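Local coordinates for ribosomal large subunit pseudouridine synthase D (PDB 1PRZ), which probably converts specific uridines of 23S ribosomal RNA to pseudouridine, as a member of the RluA family of pseudouridine synthases, at residues E17-I22 with L71-K76; I93-E98 with L152-G157; V111-S116 with M125-M130; S195-F200 with V232-V237. All blocks are in the same frame, centred on the assembly; numbering follows the deposited sequence.

Contact 1. Residues E17-I22 with L71-K76; sequences EDIIVI and LMVVAK
Lys76 lays its aliphatic chain across Ile20 at about a right angle, CD of Lys76 coming within 3.5 Å of Ile20 CG1. A bend at chi3 (67°) then turns CE over the backbone of Glu17, and NZ goes on to a salt bridge with Glu15 and a hydrogen bond to the carbonyl of Asp16. With an alanine here, the Glu15 carboxylate would probably lose its charged mate and the flank of Ile20 its cover. Beyond this end the two strands run antiparallel, their axes 4.6 Å apart at closest and 160° between directions. Ile20 and Val74 form a hydrogen-bonded pair, N of Val74 lying 2.7 Å from O of Ile20 and almost in line with that carbonyl. Ile22 and Met72 (a selenomethionine) form the next such pair; their side chains lie side by side and point the same way, with Ile22 CG1 4.0 Å from Met72 CB. The other face carries Ile19, Val21, Val73 and Ala75. There CG2 of Val73, set anti to its backbone N, reaches both CB of Ile19 at 3.9 Å and CG2 of Val21 at 4.0 Å. Strand 19-24 is the middle one of a three-stranded antiparallel sheet, between strands 12-15 and 71-75. Helix 78-89 packs against Ile19 and Ala75, whereas helix 41-48 covers Ile20, Ile22 and Val74 on the opposite face.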
# COMPACT_ATOMS: atom_id res chain seq x y z
N GLU A 17 10.68 -6.33 22.11
CA GLU A 17 11.61 -7.43 22.01
C GLU A 17 11.33 -8.31 20.79
O GLU A 17 12.25 -8.82 20.16
CB GLU A 17 11.49 -8.33 23.26
CG GLU A 17 12.18 -9.69 23.09
CD GLU A 17 12.63 -10.30 24.45
OE1 GLU A 17 11.83 -10.28 25.44
OE2 GLU A 17 13.80 -10.78 24.52
N ASP A 18 10.06 -8.40 20.41
CA ASP A 18 9.68 -9.32 19.34
C ASP A 18 9.38 -8.83 17.95
O ASP A 18 9.60 -9.56 16.96
CB ASP A 18 8.50 -10.15 19.86
CG ASP A 18 8.78 -10.71 21.26
OD1 ASP A 18 9.77 -11.42 21.40
OD2 ASP A 18 8.03 -10.42 22.22
N ILE A 19 8.90 -7.60 17.84
CA ILE A 19 8.58 -7.08 16.52
C ILE A 19 9.03 -5.65 16.30
O ILE A 19 9.33 -4.90 17.25
CB ILE A 19 7.03 -7.16 16.25
CG1 ILE A 19 6.27 -6.32 17.28
CG2 ILE A 19 6.56 -8.61 16.31
CD1 ILE A 19 4.77 -6.24 16.97
N ILE A 20 9.08 -5.29 15.02
CA ILE A 20 9.40 -3.94 14.60
C ILE A 20 8.30 -3.58 13.59
O ILE A 20 7.94 -4.40 12.74
CB ILE A 20 10.74 -3.83 13.86
CG1 ILE A 20 11.91 -4.27 14.75
CG2 ILE A 20 10.95 -2.40 13.46
CD1 ILE A 20 13.24 -4.33 13.99
N VAL A 21 7.75 -2.38 13.72
CA VAL A 21 6.73 -1.91 12.78
C VAL A 21 7.36 -0.66 12.18
O VAL A 21 7.86 0.19 12.92
CB VAL A 21 5.42 -1.56 13.52
CG1 VAL A 21 4.40 -0.98 12.53
CG2 VAL A 21 4.86 -2.82 14.19
N ILE A 22 7.37 -0.57 10.85
CA ILE A 22 7.95 0.57 10.17
C ILE A 22 6.94 1.24 9.27
O ILE A 22 5.91 0.66 8.93
CB ILE A 22 9.18 0.16 9.31
CG1 ILE A 22 8.76 -0.84 8.23
CG2 ILE A 22 10.28 -0.44 10.19
CD1 ILE A 22 9.84 -1.19 7.19
N LEU A 71 2.73 1.07 6.61
CA LEU A 71 3.05 0.09 7.65
C LEU A 71 3.36 -1.32 7.23
O LEU A 71 2.70 -1.89 6.35
CB LEU A 71 1.93 0.05 8.72
CG LEU A 71 1.59 1.43 9.33
CD1 LEU A 71 0.26 1.34 10.14
CD2 LEU A 71 2.76 1.91 10.23
N MSE A 72 4.36 -1.88 7.90
CA MSE A 72 4.77 -3.25 7.72
C MSE A 72 5.25 -3.72 9.10
O MSE A 72 5.86 -2.92 9.85
CB MSE A 72 5.95 -3.36 6.77
CG MSE A 72 5.64 -3.41 5.32
SE MSE A 72 7.36 -3.31 4.42
CE MSE A 72 8.21 -4.92 5.17
N VAL A 73 4.95 -4.97 9.45
CA VAL A 73 5.45 -5.54 10.70
C VAL A 73 6.52 -6.59 10.33
O VAL A 73 6.37 -7.35 9.36
CB VAL A 73 4.35 -6.17 11.60
CG1 VAL A 73 3.68 -7.35 10.89
CG2 VAL A 73 4.98 -6.60 12.93
N VAL A 74 7.61 -6.57 11.09
CA VAL A 74 8.75 -7.44 10.87
C VAL A 74 9.03 -8.17 12.17
O VAL A 74 8.93 -7.56 13.25
CB VAL A 74 9.95 -6.56 10.47
CG1 VAL A 74 11.22 -7.38 10.36
CG2 VAL A 74 9.62 -5.84 9.13
N ALA A 75 9.36 -9.46 12.07
CA ALA A 75 9.67 -10.26 13.26
C ALA A 75 11.16 -10.11 13.60
O ALA A 75 12.00 -10.07 12.70
CB ALA A 75 9.31 -11.74 13.03
N LYS A 76 11.48 -10.01 14.89
CA LYS A 76 12.87 -9.88 15.36
C LYS A 76 13.41 -11.22 15.84
O LYS A 76 14.62 -11.40 16.00
CB LYS A 76 12.98 -8.90 16.52
CG LYS A 76 12.91 -7.45 16.11
CD LYS A 76 12.77 -6.53 17.30
CE LYS A 76 14.01 -6.53 18.15
NZ LYS A 76 13.77 -5.51 19.22

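Contact 2. Residues I93-E98 with L152-G157; sequences ITREYE and LRLETG
Tyr97 and Leu154 make the tight part of this contact: CD1 of Leu154 comes 3.2 Å from Tyr97 CE2 and meets the ring obliquely. The same methyl lies over one face of the Arg95 guanidinium, offset toward its rim. The segments belong to antiparallel neighbours, strands 94-102 and 147-154, inside the seven-stranded sheet, and helix 161-168 touches Tyr97, Leu152 and Leu154. Tyr97 N to Leu152 O and Leu152 N to Tyr97 O are hydrogen bonds, both 2.8 Å, and Leu154 N adds a longer, nearly straight one to Arg95 O (3.2 Å, 167° at the hydrogen). Past Leu154 the strands part and water takes over. One water is shared by Ile93 O, Arg95 NE and Leu154 O; a second joins Arg95 N to that same Leu154 O, and a third links Arg95 NH2 with Glu155 O. On the face bearing Glu96 and Arg153, the arginine grips side-on: NE at 2.7 Å and NH2 at 2.8 Å both donate to Glu96 OE2. This oxygen lies in the guanidinium plane, but the arginine meets it from above the carboxylate, the two planes being 47° apart. The extended Glu96 chain, CG anti to the backbone N (chi1 -178°), carries OE2 there. Since Arg139 also forms a salt bridge to OE2, positive charge gathers on a single oxygen, which would be expected to favour the ionised carboxylate.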
# COMPACT_ATOMS: atom_id res chain seq x y z
N ILE A 93 -4.58 -10.73 10.48
CA ILE A 93 -3.89 -9.44 10.60
C ILE A 93 -4.68 -8.41 9.77
O ILE A 93 -4.91 -8.60 8.57
CB ILE A 93 -2.43 -9.55 10.10
CG1 ILE A 93 -1.65 -10.51 11.03
CG2 ILE A 93 -1.77 -8.17 10.12
CD1 ILE A 93 -0.16 -10.49 10.81
N THR A 94 -5.13 -7.33 10.41
CA THR A 94 -5.86 -6.29 9.66
C THR A 94 -4.87 -5.32 8.98
O THR A 94 -4.02 -4.70 9.64
CB THR A 94 -6.76 -5.46 10.58
OG1 THR A 94 -7.66 -6.34 11.27
CG2 THR A 94 -7.53 -4.42 9.77
N ARG A 95 -4.98 -5.21 7.66
CA ARG A 95 -4.12 -4.28 6.90
C ARG A 95 -5.04 -3.34 6.12
O ARG A 95 -5.66 -3.74 5.13
CB ARG A 95 -3.19 -5.05 5.96
CG ARG A 95 -2.08 -5.80 6.69
CD ARG A 95 -1.30 -6.70 5.75
NE ARG A 95 -2.02 -7.92 5.38
CZ ARG A 95 -1.53 -8.86 4.57
NH1 ARG A 95 -0.32 -8.72 4.04
NH2 ARG A 95 -2.25 -9.95 4.27
N GLU A 96 -5.15 -2.10 6.60
CA GLU A 96 -6.01 -1.12 5.95
C GLU A 96 -5.19 -0.14 5.10
O GLU A 96 -4.07 0.22 5.46
CB GLU A 96 -6.83 -0.38 7.02
CG GLU A 96 -7.80 0.62 6.47
CD GLU A 96 -8.66 1.19 7.58
OE1 GLU A 96 -8.16 2.06 8.34
OE2 GLU A 96 -9.82 0.71 7.68
N TYR A 97 -5.76 0.27 3.97
CA TYR A 97 -5.09 1.17 3.04
C TYR A 97 -5.94 2.34 2.69
O TYR A 97 -7.16 2.24 2.73
CB TYR A 97 -4.82 0.47 1.72
CG TYR A 97 -3.75 -0.55 1.76
CD1 TYR A 97 -2.50 -0.26 1.22
CD2 TYR A 97 -3.98 -1.83 2.30
CE1 TYR A 97 -1.49 -1.22 1.20
CE2 TYR A 97 -2.96 -2.80 2.29
CZ TYR A 97 -1.73 -2.48 1.73
OH TYR A 97 -0.72 -3.41 1.61
N GLU A 98 -5.29 3.46 2.36
CA GLU A 98 -6.00 4.63 1.85
C GLU A 98 -5.48 4.73 0.40
O GLU A 98 -4.29 4.53 0.13
CB GLU A 98 -5.64 5.90 2.60
CG GLU A 98 -6.38 7.06 2.02
CD GLU A 98 -6.96 7.97 3.07
OE1 GLU A 98 -7.59 7.48 4.05
OE2 GLU A 98 -6.81 9.20 2.90
N LEU A 152 -9.38 0.69 2.02
CA LEU A 152 -9.52 -0.72 1.66
C LEU A 152 -8.96 -1.64 2.74
O LEU A 152 -8.09 -1.25 3.51
CB LEU A 152 -8.78 -1.01 0.34
CG LEU A 152 -9.11 -0.13 -0.87
CD1 LEU A 152 -8.19 1.11 -0.90
CD2 LEU A 152 -8.94 -0.94 -2.11
N ARG A 153 -9.49 -2.85 2.81
CA ARG A 153 -8.95 -3.82 3.76
C ARG A 153 -8.68 -5.10 3.00
O ARG A 153 -9.52 -5.55 2.20
CB ARG A 153 -9.90 -4.07 4.93
CG ARG A 153 -9.94 -2.87 5.83
CD ARG A 153 -10.45 -3.15 7.20
NE ARG A 153 -10.55 -1.89 7.92
CZ ARG A 153 -11.14 -1.76 9.10
NH1 ARG A 153 -11.66 -2.84 9.69
NH2 ARG A 153 -11.26 -0.55 9.66
N LEU A 154 -7.49 -5.65 3.26
CA LEU A 154 -7.01 -6.87 2.65
C LEU A 154 -7.43 -8.11 3.44
O LEU A 154 -7.09 -8.24 4.62
CB LEU A 154 -5.46 -6.82 2.58
CG LEU A 154 -4.76 -5.86 1.59
CD1 LEU A 154 -3.22 -5.99 1.75
CD2 LEU A 154 -5.15 -6.18 0.15
N GLU A 155 -8.19 -9.00 2.80
CA GLU A 155 -8.58 -10.26 3.43
C GLU A 155 -7.44 -11.23 3.06
O GLU A 155 -6.95 -12.03 3.89
CB GLU A 155 -9.93 -10.74 2.86
CG GLU A 155 -10.58 -11.82 3.70
CD GLU A 155 -12.02 -12.09 3.32
OE1 GLU A 155 -12.88 -11.21 3.54
OE2 GLU A 155 -12.31 -13.19 2.80
N THR A 156 -7.04 -11.15 1.78
CA THR A 156 -5.90 -11.91 1.23
C THR A 156 -4.84 -10.83 0.89
O THR A 156 -5.16 -9.64 0.84
CB THR A 156 -6.26 -12.68 -0.07
OG1 THR A 156 -6.84 -11.79 -1.03
CG2 THR A 156 -7.24 -13.83 0.21
N GLY A 157 -3.59 -11.23 0.65
CA GLY A 157 -2.56 -10.25 0.32
C GLY A 157 -1.72 -10.59 -0.91
O GLY A 157 -0.48 -10.58 -0.83
O HOH W 1 -4.76 -8.26 5.99
O HOH W 2 -7.43 -6.57 6.69
O HOH W 3 -4.52 -11.64 4.93
O HOH W 4 -10.29 2.31 10.28

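Contact 3. Residues V111-S116 with M125-M130; sequences VDEPIS and MAVHPM
A beta hairpin of strands 109-117 and 125-127 supplies this contact, and its short strand lies at one edge of the seven-stranded antiparallel sheet. Ser116 and Ala126 form the hydrogen-bonded pair: Ala126 N approaches Ser116 O at 2.7 Å, almost in line with the carbonyl (C=O...N 177°), and Ser116 N returns a 3.0 Å bond to Ala126 O. Next to them, Ile115 and Val127 are a non-hydrogen-bonded pair. Farther along, beyond this last bridge pair, His128 N reaches Pro114 O at 3.0 Å, but stands 44° out of the carbonyl plane. Pro114 also lays its ring against the chain after the strand, with its CB 3.1 Å from His128 O and its CG 3.6 Å from Pro129 O. Beside it, CG1 of Val127 is 3.6 Å from CB of Glu113. At the opposite end of the contact the selenomethionine Met125 is bent at both chi2 and chi3; this folding brings its CE back over the neighbouring strand, 3.7 Å from Ile115 CG2, the two side chains crossing at about a right angle. The same methyl lies against the carbonyl group of Ser116. His128 turns its ring outward and, through ND1, accepts from Met130 N nearly in the ring plane, which probably limits the ring's rotation. Helix 161-168 covers the Ile115 and Val127 face, by way of Val164, His165 and His168, while strand 135-143 flanks strand 109-117 on the side away from 125-127.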
# COMPACT_ATOMS: atom_id res chain seq x y z
N VAL A 111 -14.30 -6.84 -3.93
CA VAL A 111 -13.86 -7.43 -5.17
C VAL A 111 -13.34 -8.77 -4.73
O VAL A 111 -12.40 -8.87 -3.94
CB VAL A 111 -12.73 -6.66 -5.88
CG1 VAL A 111 -12.32 -7.45 -7.11
CG2 VAL A 111 -13.19 -5.25 -6.29
N ASP A 112 -13.99 -9.81 -5.22
CA ASP A 112 -13.63 -11.18 -4.90
C ASP A 112 -13.40 -11.85 -6.25
O ASP A 112 -14.34 -12.35 -6.84
CB ASP A 112 -14.79 -11.86 -4.16
CG ASP A 112 -14.47 -13.29 -3.75
OD1 ASP A 112 -13.58 -13.92 -4.38
OD2 ASP A 112 -15.11 -13.78 -2.80
N GLU A 113 -12.15 -11.82 -6.72
CA GLU A 113 -11.75 -12.40 -8.01
C GLU A 113 -10.31 -12.87 -7.88
O GLU A 113 -9.46 -12.13 -7.40
CB GLU A 113 -11.83 -11.33 -9.10
CG GLU A 113 -13.17 -10.60 -9.19
CD GLU A 113 -14.27 -11.43 -9.84
OE1 GLU A 113 -13.98 -12.55 -10.32
OE2 GLU A 113 -15.43 -10.95 -9.89
N PRO A 114 -10.01 -14.12 -8.32
CA PRO A 114 -8.65 -14.67 -8.22
C PRO A 114 -7.62 -13.88 -9.04
O PRO A 114 -7.96 -13.19 -10.00
CB PRO A 114 -8.81 -16.11 -8.73
CG PRO A 114 -10.29 -16.38 -8.61
CD PRO A 114 -10.91 -15.06 -8.99
N ILE A 115 -6.37 -13.98 -8.63
CA ILE A 115 -5.29 -13.28 -9.29
C ILE A 115 -4.09 -14.17 -9.66
O ILE A 115 -3.62 -15.01 -8.88
CB ILE A 115 -4.76 -12.13 -8.39
CG1 ILE A 115 -5.89 -11.15 -8.06
CG2 ILE A 115 -3.63 -11.40 -9.10
CD1 ILE A 115 -5.48 -10.09 -7.08
N SER A 116 -3.57 -13.95 -10.86
CA SER A 116 -2.40 -14.67 -11.31
C SER A 116 -1.60 -13.74 -12.22
O SER A 116 -2.01 -12.61 -12.50
CB SER A 116 -2.83 -15.96 -12.05
OG SER A 116 -3.85 -15.72 -13.00
N MSE A 125 -0.13 -8.18 -13.23
CA MSE A 125 -0.83 -9.30 -12.60
C MSE A 125 -2.19 -9.18 -13.29
O MSE A 125 -2.44 -8.21 -13.97
CB MSE A 125 -1.01 -9.10 -11.10
CG MSE A 125 0.25 -9.16 -10.29
SE MSE A 125 1.26 -10.84 -10.52
CE MSE A 125 0.00 -12.04 -9.67
N ALA A 126 -3.07 -10.15 -13.10
CA ALA A 126 -4.38 -10.08 -13.74
C ALA A 126 -5.44 -10.88 -13.00
O ALA A 126 -5.14 -11.82 -12.26
CB ALA A 126 -4.30 -10.56 -15.20
N VAL A 127 -6.68 -10.47 -13.19
CA VAL A 127 -7.78 -11.20 -12.57
C VAL A 127 -8.04 -12.38 -13.50
O VAL A 127 -8.13 -12.20 -14.71
CB VAL A 127 -9.07 -10.33 -12.49
CG1 VAL A 127 -10.29 -11.23 -12.30
CG2 VAL A 127 -8.95 -9.32 -11.33
N HIS A 128 -8.13 -13.59 -12.93
CA HIS A 128 -8.41 -14.78 -13.74
C HIS A 128 -9.03 -15.88 -12.87
O HIS A 128 -8.54 -16.16 -11.78
CB HIS A 128 -7.13 -15.26 -14.42
CG HIS A 128 -7.35 -16.32 -15.45
ND1 HIS A 128 -7.71 -17.62 -15.13
CD2 HIS A 128 -7.22 -16.29 -16.80
CE1 HIS A 128 -7.78 -18.34 -16.24
NE2 HIS A 128 -7.48 -17.56 -17.26
N PRO A 129 -10.12 -16.52 -13.34
CA PRO A 129 -10.79 -17.59 -12.59
C PRO A 129 -9.84 -18.63 -11.99
O PRO A 129 -10.06 -19.14 -10.88
CB PRO A 129 -11.72 -18.20 -13.62
CG PRO A 129 -12.12 -17.00 -14.47
CD PRO A 129 -10.81 -16.24 -14.62
N MSE A 130 -8.76 -18.92 -12.71
CA MSE A 130 -7.76 -19.90 -12.28
C MSE A 130 -6.67 -19.39 -11.34
O MSE A 130 -5.79 -20.17 -10.92
CB MSE A 130 -7.08 -20.49 -13.51
CG MSE A 130 -8.00 -21.30 -14.39
SE MSE A 130 -8.57 -22.88 -13.40
CE MSE A 130 -10.57 -22.50 -13.51

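Contact 4. Residues S195-F200 with V232-V237; sequences STLRKF and VELIEV
The contact between Phe200 and Leu234 is a CH-pi interaction. Methyl CD2 of Leu234 stands 3.9 Å from the ring centroid of Phe200 and 5° off the ring normal, so it sits squarely over the middle of one face. The two side chains cross at about a right angle. CG of Phe200, anti to the backbone N at chi1 -160°, places the ring beside Leu234, where Asp230 and Met231 also touch it. A serine in its place is likely to leave CD2 of Leu234 without the aromatic face it rests on and to open a gap at the end of helix 191-199.

Aliphatic packing makes up the rest. The second methyl of Leu234, CD1, touches both Leu197, whose own CD1 is 4.4 Å away, and the Phe200 ring, from whose CD1 atom Leu234 CD1 is 4.2 Å distant. These residues belong to a helix-helix packing in which helices 191-199 and 229-244 run roughly antiparallel, their local axes 9.8 Å apart and inclined at 141°. The backbones come nearest at Thr196 and Leu234, CA to CA 6.4 Å; CG2 of Thr196 lies 4.1 Å from Leu234 CA. CB of Thr196 meets CG1 of Val237 at 4.2 Å, one turn farther along.

Polar bonding stays within each helix. Thr196 OG1 turns back to the carbonyl of Ala192, keeping its hydroxyl satisfied while the methyl faces Leu234. Backbone bonds run from Lys199 N to Ser195 O (2.8 Å) and from Val237 N to Glu233 O.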
# COMPACT_ATOMS: atom_id res chain seq x y z
N SER A 195 -1.24 20.21 -12.59
CA SER A 195 0.15 19.82 -12.43
C SER A 195 0.40 18.86 -11.27
O SER A 195 1.24 17.96 -11.38
CB SER A 195 1.04 21.06 -12.31
OG SER A 195 0.73 21.78 -11.15
N THR A 196 -0.33 19.01 -10.17
CA THR A 196 -0.15 18.10 -9.04
C THR A 196 -0.51 16.67 -9.49
O THR A 196 0.15 15.71 -9.09
CB THR A 196 -1.05 18.47 -7.83
OG1 THR A 196 -0.76 19.80 -7.40
CG2 THR A 196 -0.80 17.51 -6.66
N LEU A 197 -1.57 16.55 -10.29
CA LEU A 197 -2.02 15.25 -10.79
C LEU A 197 -0.99 14.69 -11.77
O LEU A 197 -0.57 13.53 -11.67
CB LEU A 197 -3.37 15.40 -11.49
CG LEU A 197 -3.99 14.19 -12.18
CD1 LEU A 197 -4.06 13.01 -11.19
CD2 LEU A 197 -5.37 14.54 -12.66
N ARG A 198 -0.57 15.54 -12.71
CA ARG A 198 0.40 15.14 -13.72
C ARG A 198 1.72 14.68 -13.06
O ARG A 198 2.28 13.68 -13.45
CB ARG A 198 0.68 16.34 -14.67
CG ARG A 198 1.35 16.02 -16.02
CD ARG A 198 0.32 15.66 -17.14
NE ARG A 198 0.95 15.76 -18.48
CZ ARG A 198 2.00 15.02 -18.83
NH1 ARG A 198 2.51 14.12 -17.95
NH2 ARG A 198 2.59 15.18 -20.02
N LYS A 199 2.20 15.39 -12.04
CA LYS A 199 3.47 15.00 -11.40
C LYS A 199 3.39 13.84 -10.41
O LYS A 199 4.43 13.40 -9.93
CB LYS A 199 4.11 16.19 -10.67
CG LYS A 199 4.39 17.41 -11.57
CD LYS A 199 4.92 16.97 -12.96
CE LYS A 199 4.65 18.06 -14.10
NZ LYS A 199 3.21 18.55 -14.12
N PHE A 200 2.18 13.36 -10.09
CA PHE A 200 2.04 12.27 -9.09
C PHE A 200 2.45 10.97 -9.78
O PHE A 200 1.70 10.40 -10.53
CB PHE A 200 0.59 12.20 -8.58
CG PHE A 200 0.46 11.47 -7.28
CD1 PHE A 200 0.69 12.13 -6.08
CD2 PHE A 200 0.22 10.10 -7.28
CE1 PHE A 200 0.68 11.42 -4.87
CE2 PHE A 200 0.22 9.39 -6.10
CZ PHE A 200 0.45 10.04 -4.89
N VAL A 232 -1.32 13.80 0.57
CA VAL A 232 -2.03 14.88 1.27
C VAL A 232 -2.28 15.99 0.23
O VAL A 232 -3.41 16.48 0.05
CB VAL A 232 -1.15 15.45 2.42
CG1 VAL A 232 -1.76 16.81 2.95
CG2 VAL A 232 -1.10 14.45 3.56
N GLU A 233 -1.21 16.36 -0.46
CA GLU A 233 -1.28 17.40 -1.48
C GLU A 233 -2.25 17.02 -2.59
O GLU A 233 -3.03 17.85 -3.07
CB GLU A 233 0.12 17.65 -2.07
CG GLU A 233 0.97 18.58 -1.21
CD GLU A 233 2.47 18.51 -1.51
OE1 GLU A 233 2.87 18.02 -2.62
OE2 GLU A 233 3.26 18.93 -0.62
N LEU A 234 -2.20 15.76 -3.01
CA LEU A 234 -3.08 15.29 -4.07
C LEU A 234 -4.55 15.36 -3.65
O LEU A 234 -5.39 15.90 -4.37
CB LEU A 234 -2.74 13.84 -4.44
CG LEU A 234 -3.52 13.21 -5.61
CD1 LEU A 234 -3.04 13.83 -6.94
CD2 LEU A 234 -3.30 11.71 -5.64
N ILE A 235 -4.86 14.81 -2.48
CA ILE A 235 -6.22 14.81 -1.95
C ILE A 235 -6.71 16.24 -1.72
O ILE A 235 -7.84 16.60 -2.05
CB ILE A 235 -6.27 14.01 -0.60
CG1 ILE A 235 -5.99 12.53 -0.86
CG2 ILE A 235 -7.61 14.24 0.13
CD1 ILE A 235 -5.58 11.76 0.39
N GLU A 236 -5.85 17.08 -1.17
CA GLU A 236 -6.30 18.44 -0.90
C GLU A 236 -6.61 19.25 -2.13
O GLU A 236 -7.55 20.04 -2.12
CB GLU A 236 -5.31 19.16 0.01
CG GLU A 236 -5.35 18.48 1.36
CD GLU A 236 -4.51 19.13 2.43
OE1 GLU A 236 -3.72 20.07 2.12
OE2 GLU A 236 -4.66 18.66 3.58
N VAL A 237 -5.87 19.03 -3.21
CA VAL A 237 -6.19 19.80 -4.39
C VAL A 237 -7.46 19.25 -5.06
O VAL A 237 -8.28 20.02 -5.60
CB VAL A 237 -4.99 19.88 -5.35
CG1 VAL A 237 -4.85 18.60 -6.16
CG2 VAL A 237 -5.15 21.12 -6.20

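Contacts 2 and 3 belong to one sheet, their centres about 17 Å apart, with strands 94-102 and 109-117 consecutive in the chain. Contact 1 lies in a separate three-stranded sheet, its nearest atoms about 5 Å from those of contact 2. Contact 4 touches contact 2 by packing, CD1 of Ile235 lying 3.8 Å from OE2 of Glu98, yet its centre is about 31 Å from that of contact 1, across the centre of the chain. Asp65, the active-site residue inferred by similarity, is approached by three contacts: side chains of Met72, Tyr97 and Met125 come within about 9, 8 and 8 Å of its side chain. The helix pair of contact 4 lies away from that site.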